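Local coordinates for putative phosphonate binding protein for ABC transporter (Prochlorococcus marinus str. MIT 9301, PDB 5LQ5), which binds inorganic phosphite strongly, and methylphosphonate and phosphate only very weakly, probably as the periplasmic solute-binding component of an ABC transporter, at residues A[81-86]-A[251-256]; A[130-135]-A[264-269]; A[202-207]-A[257-262]. All coordinates share one frame; numbering follows the deposited sequence. Where two conformers were deposited one is given.

Contact 1: A[81-86]-A[251-256]; sequences IAQRDI and RFIKAE
Gln83 lays its CG against CG1 of Ile253, 3.6 Å away, and its CB, CG and CD pass over the methyl of Ala255. The CG of Gln83 sits between its backbone N and carbonyl carbon (chi1 69°), and the chain then runs extended. This carries the amide past Ile253. There Gln83 NE2 donates to Lys254 O at 3.0 Å, with the acceptor close to the amide plane. The other end of the amide, OE1, is bonded to Gln259.

The backbones form an antiparallel hydrogen-bonded pair at Gln83 and Ile253. Gln83 N reaches Ile253 O at 2.8 Å, and Ile253 N returns a bond to Gln83 O. The short, weakly bonded strand 252-253 thereby forms an outermost strand of the six-stranded sheet of one lobe of this periplasmic binding protein, beside strand 79-84. A water extends the link, donating to Ile81 O and accepting from Ala255 N.

Phe252 places its ring edge near Gln83 O, while Arg84 CG approaches CE1 of the ring obliquely at 3.9 Å. Edge-to-face contacts with Trp208 and Phe247 hold the ring further.

At the outer end Arg251 grips Asp85 side-on. Arg251 NE meets Asp85 OD2 at 2.9 Å and Arg251 NH2 meets Asp85 OD1 at 3.1 Å, each on a syn lone pair. The carboxylate and guanidinium planes lie 22° apart. CG2 of Ile253 lies over one guanidinium face. A second water donates to Asp85 OD2 and Arg251 O and accepts from Asp85 N. The paired charges and shared water are likely to fix the Asp85 carboxylate in position and rotation.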
loop_
_atom_site.group_PDB
_atom_site.type_symbol
_atom_site.label_atom_id
_atom_site.label_comp_id
_atom_site.label_asym_id
_atom_site.label_seq_id
_atom_site.Cartn_x
_atom_site.Cartn_y
_atom_site.Cartn_z
ATOM N N ILE A 81 12.493 -2.060 -8.069
ATOM C CA ILE A 81 12.332 -1.678 -9.499
ATOM C C ILE A 81 11.918 -0.230 -9.734
ATOM O O ILE A 81 12.536 0.444 -10.549
ATOM C CB ILE A 81 11.347 -2.640 -10.215
ATOM C CG1 ILE A 81 11.921 -4.059 -10.286
ATOM C CG2 ILE A 81 10.957 -2.142 -11.602
ATOM C CD1 ILE A 81 13.048 -4.258 -11.285
ATOM N N ALA A 82 10.859 0.211 -9.079
ATOM C CA ALA A 82 10.237 1.511 -9.330
ATOM C C ALA A 82 9.246 1.894 -8.228
ATOM O O ALA A 82 8.842 1.058 -7.408
ATOM C CB ALA A 82 9.508 1.482 -10.664
ATOM N N GLN A 83 8.863 3.158 -8.216
ATOM C CA GLN A 83 7.855 3.710 -7.325
ATOM C C GLN A 83 7.161 4.843 -8.081
ATOM O O GLN A 83 7.523 5.128 -9.219
ATOM C CB GLN A 83 8.488 4.207 -6.007
ATOM C CG GLN A 83 9.364 5.451 -6.195
ATOM C CD GLN A 83 10.134 5.916 -4.973
ATOM O OE1 GLN A 83 9.608 5.960 -3.884
ATOM N NE2 GLN A 83 11.380 6.347 -5.178
ATOM N N ARG A 84 6.188 5.471 -7.446
ATOM C CA ARG A 84 5.596 6.740 -7.925
ATOM C C ARG A 84 6.256 7.922 -7.238
ATOM O O ARG A 84 6.874 7.778 -6.199
ATOM C CB ARG A 84 4.087 6.766 -7.711
ATOM C CG ARG A 84 3.364 5.538 -8.251
ATOM C CD ARG A 84 1.957 5.359 -7.696
ATOM N NE ARG A 84 1.974 5.162 -6.248
ATOM C CZ ARG A 84 0.896 4.956 -5.501
ATOM N NH1 ARG A 84 -0.313 4.937 -6.035
ATOM N NH2 ARG A 84 1.032 4.763 -4.200
ATOM N N ASP A 85 6.110 9.115 -7.813
ATOM C CA ASP A 85 6.608 10.325 -7.141
ATOM C C ASP A 85 6.040 10.455 -5.738
ATOM O O ASP A 85 6.775 10.746 -4.806
ATOM C CB ASP A 85 6.282 11.604 -7.931
ATOM C CG ASP A 85 7.144 11.753 -9.162
ATOM O OD1 ASP A 85 8.363 12.022 -9.020
ATOM O OD2 ASP A 85 6.610 11.583 -10.275
ATOM N N ILE A 86 4.746 10.195 -5.602
ATOM C CA ILE A 86 4.064 10.293 -4.295
ATOM C C ILE A 86 4.589 9.327 -3.218
ATOM O O ILE A 86 4.539 9.616 -2.013
ATOM C CB ILE A 86 2.520 10.192 -4.414
ATOM C CG1 ILE A 86 1.865 10.598 -3.090
ATOM C CG2 ILE A 86 2.033 8.821 -4.868
ATOM C CD1 ILE A 86 2.298 11.964 -2.588
ATOM N N ARG A 251 3.584 9.144 -13.741
ATOM C CA ARG A 251 4.732 8.336 -14.137
ATOM C C ARG A 251 5.168 7.418 -12.993
ATOM O O ARG A 251 4.802 7.622 -11.831
ATOM C CB ARG A 251 5.916 9.234 -14.519
ATOM C CG ARG A 251 6.383 10.170 -13.405
ATOM C CD ARG A 251 7.570 11.011 -13.845
ATOM N NE ARG A 251 8.131 11.775 -12.731
ATOM C CZ ARG A 251 9.349 12.308 -12.685
ATOM N NH1 ARG A 251 10.192 12.200 -13.711
ATOM N NH2 ARG A 251 9.729 12.952 -11.584
ATOM N N PHE A 252 5.963 6.428 -13.352
ATOM C CA PHE A 252 6.816 5.708 -12.401
ATOM C C PHE A 252 8.238 6.249 -12.480
ATOM O O PHE A 252 8.660 6.699 -13.523
ATOM C CB PHE A 252 6.830 4.207 -12.669
ATOM C CG PHE A 252 5.537 3.509 -12.329
ATOM C CD1 PHE A 252 5.208 3.218 -11.016
ATOM C CD2 PHE A 252 4.658 3.151 -13.321
ATOM C CE1 PHE A 252 4.003 2.581 -10.725
ATOM C CE2 PHE A 252 3.474 2.518 -13.045
ATOM C CZ PHE A 252 3.141 2.205 -11.741
ATOM N N ILE A 253 8.946 6.172 -11.367
ATOM C CA ILE A 253 10.316 6.652 -11.194
ATOM C C ILE A 253 11.152 5.590 -10.488
ATOM O O ILE A 253 10.621 4.646 -9.892
ATOM C CB ILE A 253 10.377 7.963 -10.365
ATOM C CG1 ILE A 253 9.876 7.740 -8.936
ATOM C CG2 ILE A 253 9.574 9.061 -11.048
ATOM C CD1 ILE A 253 10.172 8.908 -8.017
ATOM N N LYS A 254 12.457 5.785 -10.523
ATOM C CA LYS A 254 13.415 4.883 -9.892
ATOM C C LYS A 254 13.261 4.888 -8.350
ATOM O O LYS A 254 12.857 5.868 -7.730
ATOM C CB LYS A 254 14.868 5.231 -10.253
ATOM C CG LYS A 254 15.137 5.045 -11.725
ATOM C CD LYS A 254 16.582 5.300 -12.063
ATOM C CE LYS A 254 16.717 5.539 -13.551
ATOM N NZ LYS A 254 18.127 5.785 -13.945
ATOM N N ALA A 255 13.593 3.751 -7.772
ATOM C CA ALA A 255 13.545 3.559 -6.333
ATOM C C ALA A 255 14.694 2.670 -5.940
ATOM O O ALA A 255 15.013 1.728 -6.660
ATOM C CB ALA A 255 12.224 2.920 -5.936
ATOM N N GLU A 256 15.311 2.934 -4.795
ATOM C CA GLU A 256 16.383 2.062 -4.305
ATOM C C GLU A 256 16.125 1.621 -2.870
ATOM O O GLU A 256 15.410 2.300 -2.129
ATOM C CB GLU A 256 17.769 2.711 -4.430
ATOM C CG GLU A 256 17.929 4.074 -3.791
ATOM C CD GLU A 256 19.347 4.619 -3.919
ATOM O OE1 GLU A 256 20.141 4.066 -4.710
ATOM O OE2 GLU A 256 19.672 5.616 -3.235
HETATM O O HOH W 1 14.717 1.576 -9.604
HETATM O O HOH W 2 4.517 9.810 -10.158
#

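Contact 2: A[130-135]-A[264-269]; sequences RLMPEY and EEIGRK
Ile266 meets Leu131, Met132 and Tyr135 through apolar contacts. Its CG2 branch rests on CG of Leu131 at 3.8 Å and also touches CD1 of Tyr135. Ile266 CD1 reaches SD of Met132 at 3.7 Å, with the Met132 methyl beside it. Leu131 extends the patch to the backbone, its CD1 lying 3.9 Å from CA of Gly267.

The axes of segments 130-135 and 264-269 cross at 70° and come within 10.4 Å. Helix 127-139, which begins with phosphite-pocket residues, belongs to the lobe of strand 119-121 and packs on that strand. Helix 261-269 leans on helix 65-74 of the other lobe. The contact thus spans the two lobes of the periplasmic binding protein fold.

One CH-pi contact stands out. CD1 of Ile266 sits over the centre of the Tyr135 ring, 3.8 Å from the centroid and 5° off the ring normal. Tyr135 has CG anti to its own N (chi1 -179°), which swings the ring out toward helix 261-269. The ring edge is left to CE of Lys269, a looser contact. No hydrogen bond crosses between the segments.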
loop_
_atom_site.group_PDB
_atom_site.type_symbol
_atom_site.label_atom_id
_atom_site.label_comp_id
_atom_site.label_asym_id
_atom_site.label_seq_id
_atom_site.Cartn_x
_atom_site.Cartn_y
_atom_site.Cartn_z
ATOM N N ARG A 130 -1.353 1.173 9.137
ATOM C CA ARG A 130 -1.021 0.645 10.464
ATOM C C ARG A 130 0.287 1.178 11.025
ATOM O O ARG A 130 0.278 1.793 12.081
ATOM C CB ARG A 130 -1.020 -0.880 10.502
ATOM C CG ARG A 130 -0.947 -1.475 11.903
ATOM C CD ARG A 130 0.471 -1.632 12.407
ATOM N NE ARG A 130 0.477 -2.011 13.829
ATOM C CZ ARG A 130 0.281 -3.250 14.298
ATOM N NH1 ARG A 130 0.144 -4.276 13.475
ATOM N NH2 ARG A 130 0.237 -3.463 15.619
ATOM N N LEU A 131 1.410 0.899 10.356
ATOM C CA LEU A 131 2.725 1.172 10.925
ATOM C C LEU A 131 2.877 2.651 11.252
ATOM O O LEU A 131 3.214 3.029 12.397
ATOM C CB LEU A 131 3.842 0.701 9.996
ATOM C CG LEU A 131 5.241 0.784 10.615
ATOM C CD1 LEU A 131 5.472 -0.319 11.648
ATOM C CD2 LEU A 131 6.330 0.799 9.531
ATOM N N MET A 132 2.683 3.486 10.244
ATOM C CA MET A 132 2.879 4.915 10.446
ATOM C C MET A 132 1.797 5.524 11.345
ATOM O O MET A 132 2.129 6.274 12.250
ATOM C CB MET A 132 3.088 5.599 9.116
ATOM C CG MET A 132 4.383 5.140 8.407
ATOM S SD MET A 132 5.914 5.183 9.372
ATOM C CE MET A 132 5.957 6.934 9.734
ATOM N N PRO A 133 0.516 5.161 11.146
ATOM C CA PRO A 133 -0.507 5.618 12.108
ATOM C C PRO A 133 -0.194 5.293 13.565
ATOM O O PRO A 133 -0.327 6.178 14.444
ATOM C CB PRO A 133 -1.773 4.919 11.609
ATOM C CG PRO A 133 -1.600 4.953 10.103
ATOM C CD PRO A 133 -0.138 4.622 9.918
ATOM N N GLU A 134 0.254 4.063 13.831
ATOM C CA GLU A 134 0.633 3.667 15.196
ATOM C C GLU A 134 1.830 4.492 15.724
ATOM O O GLU A 134 1.827 4.942 16.875
ATOM C CB GLU A 134 0.906 2.161 15.330
ATOM C CG GLU A 134 1.088 1.746 16.791
ATOM C CD GLU A 134 1.018 0.250 17.081
ATOM O OE1 GLU A 134 0.899 -0.568 16.158
ATOM O OE2 GLU A 134 1.118 -0.104 18.278
ATOM N N TYR A 135 2.846 4.647 14.881
ATOM C CA TYR A 135 3.990 5.493 15.206
ATOM C C TYR A 135 3.556 6.895 15.643
ATOM O O TYR A 135 4.012 7.401 16.670
ATOM C CB TYR A 135 4.959 5.543 14.004
ATOM C CG TYR A 135 6.204 6.350 14.173
ATOM C CD1 TYR A 135 7.269 5.866 14.930
ATOM C CD2 TYR A 135 6.361 7.536 13.494
ATOM C CE1 TYR A 135 8.434 6.602 15.049
ATOM C CE2 TYR A 135 7.515 8.275 13.581
ATOM C CZ TYR A 135 8.546 7.798 14.351
ATOM O OH TYR A 135 9.679 8.548 14.420
ATOM N N GLU A 264 12.048 0.470 7.840
ATOM C CA GLU A 264 12.610 -0.708 8.499
ATOM C C GLU A 264 12.835 -0.443 9.984
ATOM O O GLU A 264 12.496 -1.269 10.819
ATOM C CB GLU A 264 13.914 -1.200 7.826
ATOM C CG GLU A 264 14.405 -2.531 8.385
ATOM C CD GLU A 264 15.534 -3.191 7.620
ATOM O OE1 GLU A 264 16.039 -2.644 6.609
ATOM O OE2 GLU A 264 15.887 -4.335 8.038
ATOM N N GLU A 265 13.410 0.712 10.292
ATOM C CA GLU A 265 13.711 1.052 11.712
ATOM C C GLU A 265 12.462 1.189 12.566
ATOM O O GLU A 265 12.404 0.712 13.700
ATOM C CB GLU A 265 14.537 2.343 11.769
ATOM C CG GLU A 265 15.955 2.097 11.227
ATOM C CD GLU A 265 16.784 3.367 11.098
ATOM O OE1 GLU A 265 16.250 4.487 11.283
ATOM O OE2 GLU A 265 17.994 3.238 10.825
ATOM N N ILE A 266 11.453 1.831 11.997
ATOM C CA ILE A 266 10.151 1.955 12.661
ATOM C C ILE A 266 9.529 0.556 12.850
ATOM O O ILE A 266 9.015 0.242 13.919
ATOM C CB ILE A 266 9.220 2.968 11.953
ATOM C CG1 ILE A 266 9.804 4.403 12.030
ATOM C CG2 ILE A 266 7.807 2.903 12.546
ATOM C CD1 ILE A 266 9.032 5.473 11.279
ATOM N N GLY A 267 9.575 -0.264 11.798
ATOM C CA GLY A 267 9.144 -1.673 11.870
ATOM C C GLY A 267 9.814 -2.446 13.010
ATOM O O GLY A 267 9.171 -3.196 13.747
ATOM N N ARG A 268 11.133 -2.277 13.144
ATOM C CA ARG A 268 11.825 -2.967 14.229
ATOM C C ARG A 268 11.332 -2.506 15.603
ATOM O O ARG A 268 11.113 -3.313 16.509
ATOM C CB ARG A 268 13.319 -2.723 14.153
ATOM C CG ARG A 268 14.007 -3.394 12.985
ATOM C CD ARG A 268 15.498 -3.104 13.048
ATOM N NE ARG A 268 16.129 -3.553 11.824
ATOM C CZ ARG A 268 17.392 -3.298 11.494
ATOM N NH1 ARG A 268 18.210 -2.671 12.346
ATOM N NH2 ARG A 268 17.855 -3.697 10.318
ATOM N N LYS A 269 11.184 -1.191 15.748
ATOM C CA LYS A 269 10.787 -0.621 17.030
ATOM C C LYS A 269 9.398 -1.080 17.456
ATOM O O LYS A 269 9.133 -1.302 18.624
ATOM C CB LYS A 269 10.818 0.890 16.976
ATOM C CG LYS A 269 10.854 1.517 18.376
ATOM C CD LYS A 269 10.934 3.018 18.286
ATOM C CE LYS A 269 9.612 3.594 17.859
ATOM N NZ LYS A 269 8.776 3.802 19.084
#

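Contact 3: A[202-207]-A[257-262]; sequences EYVDYH and SKQYKN. With PO3 (phosphite ion), chain B.
The irregular segment 202-207 passes the 3-10 turn 257-260 with Val204 and Tyr260 nearest, their CA atoms 6.7 Å apart, and Tyr260 takes the N-cap position of helix 261-269.

The rings of His207 and Tyr260 stack face to face, with centroids 4.0 Å apart and planes at 28°. CZ of Tyr260 lies over the centre of the imidazole. The two side chains arrive from opposite directions. The opposite face of the Tyr260 ring carries CG of Gln259. In one of its two conformers, Val204 comes at about a right angle to Tyr260.

His207 ND1 donates to Asp205 O at 3.1 Å, in the carbonyl plane, and this bond and the stack are likely to fix the rotation of the imidazole. Replacing His207 with an alanine would probably leave one face of Tyr260 without its stacking partner and Asp205 O without this donor. Water links complete the join. One accepts from Tyr260 OH and donates to Tyr206 O, and another accepts from Val204 N and Asn262 ND2.

Asp205 and Tyr206 turn away from this packing, toward the bound phosphite. Asp205 has CG anti to its N (chi1 -161°), which sends the carboxylate to the ligand. Asp205 OD2 lies 2.5 Å from O1 of the phosphite, a separation at which one acid group probably holds a proton. Its OD1 takes a bond from Gly65 N. Tyr206 OH is 3.6 Å from the phosphorus and is bonded to Asp13 and Asn176. Tyr46, Ser126, Thr127, Ser128 and His158 also hydrogen-bond the anion.

One short segment therefore brings a carboxylate and a tyrosine ring to the ligand and a stacked histidine to Tyr260, consistent with the stack bracing the backbone that presents Asp205.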
loop_
_atom_site.group_PDB
_atom_site.type_symbol
_atom_site.label_atom_id
_atom_site.label_comp_id
_atom_site.label_asym_id
_atom_site.label_seq_id
_atom_site.Cartn_x
_atom_site.Cartn_y
_atom_site.Cartn_z
ATOM N N GLU A 202 4.918 13.083 6.157
ATOM C CA GLU A 202 5.349 12.238 5.023
ATOM C C GLU A 202 6.302 11.119 5.422
ATOM O O GLU A 202 7.065 11.246 6.388
ATOM C CB GLU A 202 6.067 13.073 3.952
ATOM C CG GLU A 202 5.193 14.156 3.329
ATOM C CD GLU A 202 5.958 15.375 2.822
ATOM O OE1 GLU A 202 6.973 15.776 3.425
ATOM O OE2 GLU A 202 5.522 15.956 1.809
ATOM N N TYR A 203 6.258 10.052 4.630
ATOM C CA TYR A 203 7.115 8.871 4.789
ATOM C C TYR A 203 7.174 8.158 3.415
ATOM O O TYR A 203 6.439 8.508 2.504
ATOM C CB TYR A 203 6.611 7.927 5.930
ATOM C CG TYR A 203 5.167 7.574 5.778
ATOM C CD1 TYR A 203 4.797 6.524 4.933
ATOM C CD2 TYR A 203 4.157 8.321 6.409
ATOM C CE1 TYR A 203 3.469 6.208 4.736
ATOM C CE2 TYR A 203 2.816 8.000 6.224
ATOM C CZ TYR A 203 2.480 6.950 5.363
ATOM O OH TYR A 203 1.160 6.625 5.134
ATOM N N VAL A 204 8.020 7.132 3.296
ATOM C CA VAL A 204 8.145 6.379 2.021
ATOM C C VAL A 204 7.160 5.203 2.030
ATOM O O VAL A 204 6.931 4.616 3.072
ATOM C CB VAL A 204 9.577 5.860 1.774
ATOM C CG1 VAL A 204 9.943 4.726 2.705
ATOM C CG2 VAL A 204 9.729 5.406 0.349
ATOM N N ASP A 205 6.613 4.827 0.874
ATOM C CA ASP A 205 5.637 3.732 0.849
ATOM C C ASP A 205 5.808 2.787 -0.354
ATOM O O ASP A 205 6.708 1.917 -0.352
ATOM C CB ASP A 205 4.211 4.262 1.055
ATOM C CG ASP A 205 3.218 3.155 1.507
ATOM O OD1 ASP A 205 3.595 1.946 1.520
ATOM O OD2 ASP A 205 2.088 3.506 1.938
ATOM N N TYR A 206 4.900 2.867 -1.325
ATOM C CA TYR A 206 4.760 1.773 -2.273
ATOM C C TYR A 206 5.900 1.654 -3.260
ATOM O O TYR A 206 6.523 2.647 -3.638
ATOM C CB TYR A 206 3.463 1.890 -3.063
ATOM C CG TYR A 206 2.184 1.740 -2.279
ATOM C CD1 TYR A 206 1.469 0.561 -2.352
ATOM C CD2 TYR A 206 1.639 2.778 -1.536
ATOM C CE1 TYR A 206 0.276 0.386 -1.688
ATOM C CE2 TYR A 206 0.430 2.624 -0.835
ATOM C CZ TYR A 206 -0.266 1.441 -0.942
ATOM O OH TYR A 206 -1.473 1.339 -0.241
ATOM N N HIS A 207 6.157 0.421 -3.688
ATOM C CA HIS A 207 7.180 0.123 -4.681
ATOM C C HIS A 207 7.067 -1.256 -5.281
ATOM O O HIS A 207 6.550 -2.186 -4.646
ATOM C CB HIS A 207 8.576 0.324 -4.091
ATOM C CG HIS A 207 8.902 -0.535 -2.905
ATOM N ND1 HIS A 207 8.348 -0.337 -1.654
ATOM C CD2 HIS A 207 9.790 -1.543 -2.760
ATOM C CE1 HIS A 207 8.861 -1.217 -0.809
ATOM N NE2 HIS A 207 9.741 -1.953 -1.454
ATOM N N SER A 257 16.722 0.479 -2.514
ATOM C CA SER A 257 16.564 -0.155 -1.188
ATOM C C SER A 257 16.927 0.760 -0.020
ATOM O O SER A 257 16.281 0.697 1.006
ATOM C CB SER A 257 17.340 -1.482 -1.060
ATOM O OG SER A 257 18.734 -1.293 -1.116
ATOM N N LYS A 258 17.963 1.581 -0.205
ATOM C CA LYS A 258 18.400 2.575 0.799
ATOM C C LYS A 258 17.260 3.455 1.345
ATOM O O LYS A 258 17.258 3.858 2.535
ATOM C CB LYS A 258 19.486 3.498 0.216
ATOM C CG LYS A 258 20.920 3.010 0.380
ATOM C CD LYS A 258 21.863 3.615 -0.661
ATOM C CE LYS A 258 21.988 5.130 -0.576
ATOM N NZ LYS A 258 22.892 5.564 0.523
ATOM N N GLN A 259 16.269 3.714 0.494
ATOM C CA GLN A 259 15.251 4.716 0.831
ATOM C C GLN A 259 14.272 4.192 1.905
ATOM O O GLN A 259 13.569 4.986 2.541
ATOM C CB GLN A 259 14.569 5.362 -0.391
ATOM C CG GLN A 259 13.409 4.648 -1.030
ATOM C CD GLN A 259 12.535 5.548 -1.921
ATOM O OE1 GLN A 259 12.955 6.569 -2.452
ATOM N NE2 GLN A 259 11.295 5.160 -2.065
ATOM N N TYR A 260 14.280 2.880 2.145
ATOM C CA TYR A 260 13.309 2.265 3.075
ATOM C C TYR A 260 13.882 2.037 4.484
ATOM O O TYR A 260 13.277 1.366 5.304
ATOM C CB TYR A 260 12.777 0.931 2.498
ATOM C CG TYR A 260 12.125 1.186 1.167
ATOM C CD1 TYR A 260 10.824 1.717 1.059
ATOM C CD2 TYR A 260 12.872 1.036 0.010
ATOM C CE1 TYR A 260 10.281 2.020 -0.205
ATOM C CE2 TYR A 260 12.367 1.353 -1.221
ATOM C CZ TYR A 260 11.098 1.838 -1.337
ATOM O OH TYR A 260 10.710 2.174 -2.602
ATOM N N LYS A 261 15.065 2.595 4.751
ATOM C CA LYS A 261 15.730 2.501 6.060
ATOM C C LYS A 261 14.854 2.937 7.239
ATOM O O LYS A 261 14.771 2.255 8.255
ATOM C CB LYS A 261 17.037 3.339 6.051
ATOM C CG LYS A 261 17.945 3.173 7.253
ATOM C CD LYS A 261 19.092 4.181 7.179
ATOM C CE LYS A 261 19.825 4.374 8.502
ATOM N NZ LYS A 261 19.175 5.351 9.431
ATOM N N ASN A 262 14.183 4.065 7.072
ATOM C CA ASN A 262 13.324 4.613 8.142
ATOM C C ASN A 262 12.111 3.697 8.395
ATOM O O ASN A 262 11.773 3.403 9.537
ATOM C CB ASN A 262 12.891 6.037 7.807
ATOM C CG ASN A 262 11.948 6.618 8.823
ATOM O OD1 ASN A 262 12.319 6.910 9.978
ATOM N ND2 ASN A 262 10.704 6.774 8.417
HETATM P P PO3 B . 0.526 0.144 2.462
HETATM O O1 PO3 B . 0.595 1.668 2.811
HETATM O O2 PO3 B . 1.688 -0.726 3.095
HETATM O O3 PO3 B . -0.874 -0.446 2.791
HETATM O O HOH W 3 10.066 6.853 5.516
HETATM O O HOH W 4 8.502 3.905 -2.307
#

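In the fold
Contacts 1 and 3 adjoin, with centres about 11 Å apart. They are joined by the probable hydrogen bond between Gln83 OE1 and Gln259 NE2, and by Arg84 packing on Tyr206. Contact 2 does not touch contact 1 but meets contact 3 where Met132 packs on Tyr203. Contacts 2 and 3 both use helix 261-269, which follows strand 252-253 of contact 1 in the chain. Contact 1 is partly buried and mixes strand pairing with a salt bridge near the surface. Contacts 2 and 3 are buried. Contact 2 is apolar across its helices, whereas contact 3 combines ring stacking and bridging waters with two residues of the phosphite pocket.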